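Putative fructose-aminoacid-6-phosphate deglycase (Bacillus subtilis, PDB 3EUA) deglycates fructosamine 6-phosphates of various amino acids, yielding glucose 6-phosphate and the free amino acid. Local coordinates at residues 39-44 and 56-61; 29-34 and 76-81; 219-224 and 318-323. All blocks are in the same frame, centred on the assembly; numbering follows the deposited sequence.

Contact 1 of 3, residues 39-44 and 56-61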
loop_
_atom_site.group_PDB
_atom_site.type_symbol
_atom_site.label_atom_id
_atom_site.label_comp_id
_atom_site.label_asym_id
_atom_site.label_seq_id
_atom_site.Cartn_x
_atom_site.Cartn_y
_atom_site.Cartn_z
ATOM N N ILE A 39 10.233 0.340 -6.735
ATOM C CA ILE A 39 10.507 -0.248 -8.054
ATOM C C ILE A 39 9.915 -1.643 -8.211
ATOM O O ILE A 39 9.867 -2.166 -9.309
ATOM C CB ILE A 39 12.017 -0.318 -8.426
ATOM C CG1 ILE A 39 12.758 -1.457 -7.692
ATOM C CG2 ILE A 39 12.693 1.066 -8.265
ATOM C CD1 ILE A 39 14.124 -1.764 -8.359
HETATM N N MSE A 40 9.484 -2.256 -7.116
HETATM C CA MSE A 40 8.903 -3.601 -7.176
HETATM C C MSE A 40 7.397 -3.678 -7.384
HETATM O O MSE A 40 6.851 -4.775 -7.595
HETATM C CB MSE A 40 9.261 -4.375 -5.920
HETATM C CG MSE A 40 10.734 -4.806 -5.893
HETATM SE SE MSE A 40 11.290 -5.472 -4.191
HETATM C CE MSE A 40 13.154 -5.457 -4.607
ATOM N N TYR A 41 6.716 -2.532 -7.328
ATOM C CA TYR A 41 5.279 -2.519 -7.465
ATOM C C TYR A 41 4.836 -3.078 -8.818
ATOM O O TYR A 41 3.874 -3.852 -8.880
ATOM C CB TYR A 41 4.689 -1.127 -7.206
ATOM C CG TYR A 41 4.635 -0.742 -5.740
ATOM C CD1 TYR A 41 5.767 -0.763 -4.936
ATOM C CD2 TYR A 41 3.483 -0.259 -5.184
ATOM C CE1 TYR A 41 5.710 -0.371 -3.601
ATOM C CE2 TYR A 41 3.427 0.150 -3.853
ATOM C CZ TYR A 41 4.536 0.090 -3.075
ATOM O OH TYR A 41 4.494 0.481 -1.750
ATOM N N PRO A 42 5.502 -2.692 -9.914
ATOM C CA PRO A 42 5.149 -3.253 -11.224
ATOM C C PRO A 42 5.317 -4.783 -11.269
ATOM O O PRO A 42 4.536 -5.484 -11.878
ATOM C CB PRO A 42 6.155 -2.600 -12.156
ATOM C CG PRO A 42 6.606 -1.422 -11.459
ATOM C CD PRO A 42 6.543 -1.668 -10.027
ATOM N N SER A 43 6.352 -5.295 -10.600
ATOM C CA SER A 43 6.566 -6.753 -10.559
ATOM C C SER A 43 5.445 -7.475 -9.818
ATOM O O SER A 43 5.148 -8.636 -10.133
ATOM C CB SER A 43 7.921 -7.066 -9.958
ATOM O OG SER A 43 8.946 -6.661 -10.869
ATOM N N LYS A 44 4.884 -6.836 -8.773
ATOM C CA LYS A 44 3.734 -7.405 -8.052
ATOM C C LYS A 44 2.547 -7.427 -9.018
ATOM O O LYS A 44 1.819 -8.441 -9.113
ATOM C CB LYS A 44 3.478 -6.641 -6.731
ATOM C CG LYS A 44 2.181 -6.934 -5.966
ATOM C CD LYS A 44 1.877 -8.382 -5.714
ATOM C CE LYS A 44 0.554 -8.553 -4.939
ATOM N NZ LYS A 44 0.061 -9.964 -4.910
ATOM N N SER A 56 2.285 -13.850 -4.380
ATOM C CA SER A 56 3.216 -12.724 -4.316
ATOM C C SER A 56 2.801 -11.742 -3.216
ATOM O O SER A 56 1.605 -11.444 -3.053
ATOM C CB SER A 56 3.284 -11.963 -5.654
ATOM O OG SER A 56 1.996 -11.476 -6.048
ATOM N N ASP A 57 3.779 -11.278 -2.437
ATOM C CA ASP A 57 3.564 -10.261 -1.421
ATOM C C ASP A 57 4.726 -9.250 -1.492
ATOM O O ASP A 57 5.808 -9.552 -1.990
ATOM C CB ASP A 57 3.414 -10.845 -0.014
ATOM C CG ASP A 57 2.050 -11.457 0.244
ATOM O OD1 ASP A 57 1.050 -10.723 0.230
ATOM O OD2 ASP A 57 1.979 -12.664 0.550
ATOM N N LEU A 58 4.458 -8.033 -1.044
ATOM C CA LEU A 58 5.431 -6.963 -1.065
ATOM C C LEU A 58 5.433 -6.253 0.241
ATOM O O LEU A 58 4.375 -5.873 0.735
ATOM C CB LEU A 58 5.067 -5.985 -2.178
ATOM C CG LEU A 58 6.006 -4.812 -2.509
ATOM C CD1 LEU A 58 5.895 -4.467 -3.956
ATOM C CD2 LEU A 58 5.736 -3.566 -1.696
ATOM N N TYR A 59 6.611 -6.059 0.822
ATOM C CA TYR A 59 6.718 -5.365 2.116
ATOM C C TYR A 59 7.962 -4.545 2.186
ATOM O O TYR A 59 8.945 -4.842 1.512
ATOM C CB TYR A 59 6.824 -6.345 3.298
ATOM C CG TYR A 59 5.735 -7.385 3.375
ATOM C CD1 TYR A 59 4.470 -7.061 3.845
ATOM C CD2 TYR A 59 5.976 -8.701 2.976
ATOM C CE1 TYR A 59 3.462 -8.028 3.880
ATOM C CE2 TYR A 59 4.980 -9.669 3.043
ATOM C CZ TYR A 59 3.723 -9.329 3.485
ATOM O OH TYR A 59 2.703 -10.281 3.518
ATOM N N SER A 60 7.915 -3.522 3.018
ATOM C CA SER A 60 9.077 -2.735 3.352
ATOM C C SER A 60 9.912 -3.732 4.181
ATOM O O SER A 60 9.330 -4.592 4.847
ATOM C CB SER A 60 8.688 -1.509 4.173
ATOM O OG SER A 60 9.823 -0.691 4.420
ATOM N N ALA A 61 11.235 -3.655 4.135
ATOM C CA ALA A 61 12.080 -4.692 4.784
ATOM C C ALA A 61 11.867 -4.936 6.259
ATOM O O ALA A 61 11.882 -6.080 6.701
ATOM C CB ALA A 61 13.545 -4.414 4.533
#
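Leu58 and Lys44 carry the meeting of strand 55-60 with the start of helix 41-50, one by packing and the other by polar bonds. The close-packed half centres on Leu58, whose CG stands anti to the backbone N (chi1 -175°) so that both methyls reach Met40 and Tyr41. CD1 lies 3.9 Å from Met40 CB and CD2 3.7 Å from Tyr41 CE1, Leu58 and Tyr41 crossing at about a right angle. A branched leucine suits this place because its two methyls can spread, CD1 between Met40 and the Tyr41 ring, CD2 on Tyr41 CE1. The selenium end of the selenomethionine Met40 turns from the strand's leucine toward Phe30.

The other half is polar and built round the partly exposed Lys44. This residue is long enough to run across to the strand, bending at chi2 (50°), and its NZ donates to Ser56 twice: to OG at 2.7 Å and to the backbone O at 2.8 Å, the latter from 50° above the carbonyl plane. Tyr41 is also partly exposed, whereas Met40 and Ser56 are buried. The same NZ also forms salt bridges with Asp48 and with Asp57 of the second subunit. Two carboxylates and the hydroxyl and carbonyl oxygens of Ser56 round one ammonium group would be expected to hold the lysine charged, and the second of those bridges makes this junction part of the subunit interface.

Contact 2 of 3, residues 29-34 and 76-81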
loop_
_atom_site.group_PDB
_atom_site.type_symbol
_atom_site.label_atom_id
_atom_site.label_comp_id
_atom_site.label_asym_id
_atom_site.label_seq_id
_atom_site.Cartn_x
_atom_site.Cartn_y
_atom_site.Cartn_z
ATOM N N PHE A 29 8.350 -13.043 -2.380
ATOM C CA PHE A 29 8.311 -11.877 -1.496
ATOM C C PHE A 29 9.202 -10.800 -2.083
ATOM O O PHE A 29 10.335 -11.072 -2.357
ATOM C CB PHE A 29 8.792 -12.217 -0.066
ATOM C CG PHE A 29 7.872 -13.144 0.688
ATOM C CD1 PHE A 29 6.813 -12.653 1.429
ATOM C CD2 PHE A 29 8.048 -14.511 0.646
ATOM C CE1 PHE A 29 5.928 -13.511 2.103
ATOM C CE2 PHE A 29 7.181 -15.360 1.340
ATOM C CZ PHE A 29 6.140 -14.856 2.082
ATOM N N PHE A 30 8.651 -9.609 -2.335
ATOM C CA PHE A 30 9.382 -8.442 -2.821
ATOM C C PHE A 30 9.733 -7.591 -1.594
ATOM O O PHE A 30 8.862 -6.980 -0.992
ATOM C CB PHE A 30 8.513 -7.660 -3.773
ATOM C CG PHE A 30 8.181 -8.414 -5.010
ATOM C CD1 PHE A 30 9.155 -8.578 -6.017
ATOM C CD2 PHE A 30 6.911 -8.954 -5.192
ATOM C CE1 PHE A 30 8.838 -9.259 -7.193
ATOM C CE2 PHE A 30 6.597 -9.650 -6.325
ATOM C CZ PHE A 30 7.568 -9.792 -7.339
ATOM N N VAL A 31 10.999 -7.570 -1.222
ATOM C CA VAL A 31 11.419 -6.913 0.023
ATOM C C VAL A 31 12.526 -5.892 -0.142
ATOM O O VAL A 31 13.650 -6.206 -0.568
ATOM C CB VAL A 31 11.883 -7.999 1.042
ATOM C CG1 VAL A 31 12.164 -7.398 2.395
ATOM C CG2 VAL A 31 10.828 -9.109 1.193
ATOM N N ALA A 32 12.237 -4.661 0.236
ATOM C CA ALA A 32 13.221 -3.578 0.128
ATOM C C ALA A 32 12.693 -2.397 0.915
ATOM O O ALA A 32 11.634 -2.507 1.534
ATOM C CB ALA A 32 13.425 -3.198 -1.340
ATOM N N CYS A 33 13.404 -1.265 0.857
ATOM C CA CYS A 33 12.981 -0.052 1.511
ATOM C C CYS A 33 12.884 1.152 0.578
ATOM O O CYS A 33 13.696 1.316 -0.329
ATOM C CB CYS A 33 13.938 0.335 2.642
ATOM S SG CYS A 33 14.045 -0.881 3.974
ATOM N N GLY A 34 11.892 1.990 0.844
ATOM C CA GLY A 34 11.661 3.231 0.119
ATOM C C GLY A 34 11.668 3.109 -1.390
ATOM O O GLY A 34 10.886 2.351 -1.944
ATOM N N SER A 76 9.802 -20.552 -0.594
ATOM C CA SER A 76 9.729 -19.109 -0.869
ATOM C C SER A 76 10.929 -18.609 -1.650
ATOM O O SER A 76 12.023 -19.081 -1.452
ATOM C CB SER A 76 9.682 -18.298 0.449
ATOM O OG SER A 76 8.543 -18.579 1.261
ATOM N N LEU A 77 10.681 -17.619 -2.508
ATOM C CA LEU A 77 11.685 -16.887 -3.231
ATOM C C LEU A 77 11.564 -15.465 -2.689
ATOM O O LEU A 77 10.432 -14.918 -2.663
ATOM C CB LEU A 77 11.354 -16.831 -4.707
ATOM C CG LEU A 77 12.222 -15.960 -5.603
ATOM C CD1 LEU A 77 13.668 -16.382 -5.489
ATOM C CD2 LEU A 77 11.715 -16.018 -7.069
ATOM N N VAL A 78 12.668 -14.874 -2.236
ATOM C CA VAL A 78 12.639 -13.503 -1.724
ATOM C C VAL A 78 13.564 -12.672 -2.616
ATOM O O VAL A 78 14.718 -13.003 -2.794
ATOM C CB VAL A 78 12.999 -13.445 -0.237
ATOM C CG1 VAL A 78 12.966 -12.014 0.288
ATOM C CG2 VAL A 78 12.021 -14.313 0.584
ATOM N N ILE A 79 13.023 -11.620 -3.209
ATOM C CA ILE A 79 13.775 -10.756 -4.078
ATOM C C ILE A 79 13.989 -9.461 -3.309
ATOM O O ILE A 79 13.004 -8.821 -2.893
ATOM C CB ILE A 79 13.018 -10.447 -5.384
ATOM C CG1 ILE A 79 12.754 -11.721 -6.188
ATOM C CG2 ILE A 79 13.828 -9.449 -6.249
ATOM C CD1 ILE A 79 11.879 -11.524 -7.384
ATOM N N LEU A 80 15.260 -9.110 -3.095
ATOM C CA LEU A 80 15.620 -7.903 -2.357
ATOM C C LEU A 80 16.396 -6.911 -3.223
ATOM O O LEU A 80 17.024 -7.283 -4.229
ATOM C CB LEU A 80 16.411 -8.243 -1.083
ATOM C CG LEU A 80 15.770 -9.309 -0.187
ATOM C CD1 LEU A 80 16.467 -10.692 -0.345
ATOM C CD2 LEU A 80 15.802 -8.853 1.236
ATOM N N CYS A 81 16.342 -5.644 -2.842
ATOM C CA CYS A 81 17.068 -4.618 -3.563
ATOM C C CYS A 81 17.540 -3.520 -2.622
ATOM O O CYS A 81 16.801 -3.097 -1.729
ATOM C CB CYS A 81 16.192 -4.022 -4.650
ATOM S SG CYS A 81 17.090 -2.814 -5.634
#
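Phe29 and Val31 join Leu77 and Ile79 through three parallel-strand hydrogen bonds, the two short segments running in the same direction at 27° to each other. Phe29 N donates to Leu77 O at 2.8 Å, Ile79 N returns a bond to Phe29 O, and Val31 N reaches Ile79 O at 2.9 Å with a straight N-H...O angle of 179°. Val78 CA adds a CA-H...O contact to Phe29 O.

On one face, Val31 CG2 meets Val78 CG1 at 3.7 Å, and Leu80 lies alongside Val31, pointing the same way. The Phe29 ring presents its edge to Ser76, with CE2 3.5 Å from OG; that hydroxyl is hydrogen-bonded to Gly73 N.

These are adjacent inner strands of the five-stranded parallel sheet of the first SIS domain, an alpha-beta-alpha sandwich, and beta-branched and aromatic residues suit a sheet buried between helices. Helix 88-99 packs on Val31, Val78 and Leu80, while helix 137-153 packs on Phe30 and Ile79 across the sheet. On that second face Ile79, its CG1 anti to the carbonyl carbon (chi1 -62°), brings CD1 within 3.8 Å of Phe30 CE1. The small Ala32 sets its CB 3.4 Å from Cys81 O, an oxygen buried here without a polar partner.

Contact 3 of 3, residues 219-224 and 318-323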
loop_
_atom_site.group_PDB
_atom_site.type_symbol
_atom_site.label_atom_id
_atom_site.label_comp_id
_atom_site.label_asym_id
_atom_site.label_seq_id
_atom_site.Cartn_x
_atom_site.Cartn_y
_atom_site.Cartn_z
HETATM N N MSE A 219 14.081 14.397 -1.301
HETATM C CA MSE A 219 15.053 15.194 -2.065
HETATM C C MSE A 219 14.736 16.644 -2.361
HETATM O O MSE A 219 15.549 17.331 -2.962
HETATM C CB MSE A 219 15.313 14.445 -3.373
HETATM C CG MSE A 219 15.741 12.984 -3.161
HETATM SE SE MSE A 219 16.212 12.024 -4.829
HETATM C CE MSE A 219 16.101 10.144 -4.228
ATOM N N GLN A 220 13.567 17.109 -1.941
ATOM C CA GLN A 220 13.156 18.490 -2.151
ATOM C C GLN A 220 12.479 19.113 -0.958
ATOM O O GLN A 220 12.298 20.341 -0.927
ATOM C CB GLN A 220 12.188 18.551 -3.363
ATOM C CG GLN A 220 12.827 18.263 -4.700
ATOM C CD GLN A 220 13.807 19.338 -5.113
ATOM O OE1 GLN A 220 13.417 20.424 -5.517
ATOM N NE2 GLN A 220 15.087 19.034 -5.024
ATOM N N TRP A 221 12.153 18.313 0.053
ATOM C CA TRP A 221 11.412 18.763 1.234
ATOM C C TRP A 221 10.092 19.431 0.834
ATOM O O TRP A 221 9.751 20.492 1.326
ATOM C CB TRP A 221 12.226 19.686 2.138
ATOM C CG TRP A 221 13.542 19.142 2.547
ATOM C CD1 TRP A 221 13.925 17.830 2.589
ATOM C CD2 TRP A 221 14.589 19.880 3.140
ATOM N NE1 TRP A 221 15.206 17.723 3.090
ATOM C CE2 TRP A 221 15.635 18.973 3.438
ATOM C CE3 TRP A 221 14.777 21.246 3.414
ATOM C CZ2 TRP A 221 16.845 19.386 4.008
ATOM C CZ3 TRP A 221 15.982 21.648 3.986
ATOM C CH2 TRP A 221 16.994 20.715 4.265
ATOM N N ILE A 222 9.390 18.800 -0.116
ATOM C CA ILE A 222 8.084 19.223 -0.581
ATOM C C ILE A 222 7.110 18.171 -0.085
ATOM O O ILE A 222 7.355 16.980 -0.275
ATOM C CB ILE A 222 8.044 19.321 -2.103
ATOM C CG1 ILE A 222 8.967 20.451 -2.565
ATOM C CG2 ILE A 222 6.656 19.599 -2.576
ATOM C CD1 ILE A 222 9.097 20.581 -4.032
ATOM N N HIS A 223 6.020 18.601 0.546
ATOM C CA HIS A 223 5.026 17.651 1.039
ATOM C C HIS A 223 4.409 16.914 -0.129
ATOM O O HIS A 223 4.150 17.517 -1.178
ATOM C CB HIS A 223 3.929 18.365 1.815
ATOM C CG HIS A 223 4.430 19.122 3.004
ATOM N ND1 HIS A 223 4.952 18.498 4.116
ATOM C CD2 HIS A 223 4.439 20.449 3.275
ATOM C CE1 HIS A 223 5.313 19.409 5.000
ATOM N NE2 HIS A 223 4.993 20.603 4.523
ATOM N N SER A 224 4.142 15.618 0.026
ATOM C CA SER A 224 3.458 14.886 -1.050
ATOM C C SER A 224 2.658 13.717 -0.455
ATOM O O SER A 224 2.608 13.516 0.775
ATOM C CB SER A 224 4.437 14.439 -2.147
ATOM O OG SER A 224 3.777 14.037 -3.353
ATOM N N LEU A 318 19.187 17.514 -5.537
ATOM C CA LEU A 318 18.554 16.234 -5.182
ATOM C C LEU A 318 19.363 15.404 -4.206
ATOM O O LEU A 318 18.788 14.550 -3.510
ATOM C CB LEU A 318 18.238 15.370 -6.403
ATOM C CG LEU A 318 17.142 15.805 -7.398
ATOM C CD1 LEU A 318 17.158 14.950 -8.642
ATOM C CD2 LEU A 318 15.728 15.806 -6.806
ATOM N N SER A 319 20.666 15.653 -4.133
ATOM C CA SER A 319 21.556 14.960 -3.195
ATOM C C SER A 319 21.515 15.531 -1.782
ATOM O O SER A 319 22.036 14.915 -0.852
ATOM C CB SER A 319 22.994 15.038 -3.731
ATOM O OG SER A 319 23.314 16.403 -4.015
ATOM N N HIS A 320 20.869 16.680 -1.595
ATOM C CA HIS A 320 20.834 17.315 -0.290
ATOM C C HIS A 320 20.005 16.544 0.734
ATOM O O HIS A 320 18.970 16.007 0.379
ATOM C CB HIS A 320 20.308 18.735 -0.422
ATOM C CG HIS A 320 20.405 19.507 0.849
ATOM N ND1 HIS A 320 21.598 20.009 1.319
ATOM C CD2 HIS A 320 19.465 19.843 1.760
ATOM C CE1 HIS A 320 21.382 20.643 2.461
ATOM N NE2 HIS A 320 20.098 20.545 2.760
ATOM N N ARG A 321 20.503 16.456 1.975
ATOM C CA ARG A 321 19.822 15.790 3.069
ATOM C C ARG A 321 20.158 16.510 4.356
ATOM O O ARG A 321 21.236 17.130 4.477
ATOM C CB ARG A 321 20.292 14.341 3.240
ATOM C CG ARG A 321 20.026 13.394 2.067
ATOM C CD ARG A 321 18.539 13.116 1.784
ATOM N NE ARG A 321 18.447 12.045 0.772
ATOM C CZ ARG A 321 18.654 12.185 -0.534
ATOM N NH1 ARG A 321 18.958 13.363 -1.073
ATOM N NH2 ARG A 321 18.568 11.130 -1.341
ATOM N N ARG A 322 19.254 16.439 5.322
ATOM C CA ARG A 322 19.502 16.989 6.631
ATOM C C ARG A 322 19.597 15.885 7.652
ATOM O O ARG A 322 20.197 16.087 8.673
ATOM C CB ARG A 322 18.455 18.005 7.024
ATOM C CG ARG A 322 17.039 17.587 6.945
ATOM C CD ARG A 322 16.207 18.766 7.349
ATOM N NE ARG A 322 14.815 18.614 6.979
ATOM C CZ ARG A 322 13.962 19.633 6.959
ATOM N NH1 ARG A 322 14.362 20.865 7.270
ATOM N NH2 ARG A 322 12.710 19.446 6.578
ATOM N N TYR A 323 19.064 14.698 7.339
ATOM C CA TYR A 323 19.080 13.579 8.288
ATOM C C TYR A 323 19.789 12.352 7.745
ATOM O O TYR A 323 20.702 11.824 8.407
ATOM C CB TYR A 323 17.654 13.204 8.730
ATOM C CG TYR A 323 16.815 14.391 9.194
ATOM C CD1 TYR A 323 17.334 15.324 10.082
ATOM C CD2 TYR A 323 15.487 14.543 8.794
ATOM C CE1 TYR A 323 16.581 16.396 10.532
ATOM C CE2 TYR A 323 14.721 15.637 9.247
ATOM C CZ TYR A 323 15.280 16.551 10.108
ATOM O OH TYR A 323 14.542 17.621 10.576
#
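Arg322 lies across the indole of Trp221, and nearly every atom of its side chain meets the ring. CB starts 3.7 Å from Trp221 CZ2, and CG comes closer to the same carbon, at 3.4 Å. CD continues over CZ2 and CH2, after which NE sits above one face near CE2. The chain is extended from CG to NE, which carries the guanidinium flat onto the indole: CZ is 3.8 Å from the centroid of the six-membered ring, 7° off its normal, with the planes 8° apart. NH1 lies over CZ3 and CE3, and NH2 reaches back over CD2. Arginine suits this stacked cation-pi pair because its flat cation can lie on a ring while N-H groups bond outward, here NH2 to Glu238 O of the second subunit. Trp221 NE1 donates to a carboxylate oxygen of that same Glu238.

His320, its ring inclined at 60° to the indole, brings NE2 within 3.5 Å of Trp221 CH2. On the Leu318 side, the extended selenomethionine Met219 sets CG over a face of the Arg321 guanidinium, and Leu318 CD2 packs 3.7 Å from Met219 CB. Arg321 NH1 donates to Leu318 O and His320 O, and NH2 bridges to Glu218 of helix 205-220. The contact joins the C-terminal tail to the end of that helix, ahead of strand 226-228, with Leu318 and Gln220 both packing on Ala311 of helix 288-313.

From the N terminus, strand 27-32 opens contact 2, and the chain then passes through helix 41-50 to strand 55-60, where contact 1 closes a short loop. Only when strand 76-82 arrives does contact 2 close, so the shorter loop lies wholly within the longer one. Both belong to the first SIS region. Strand 27-32 sits between 55-60 and 76-82, and the contacts touch there: Asp57 O and Tyr59 N probably hydrogen-bond to Phe30. Contact 3 follows in series, with 93 residues between its segments, and joins helix 205-220 of the second SIS region to the tail. Its centre lies about 24 Å from that of contact 1, yet all three touch the second subunit.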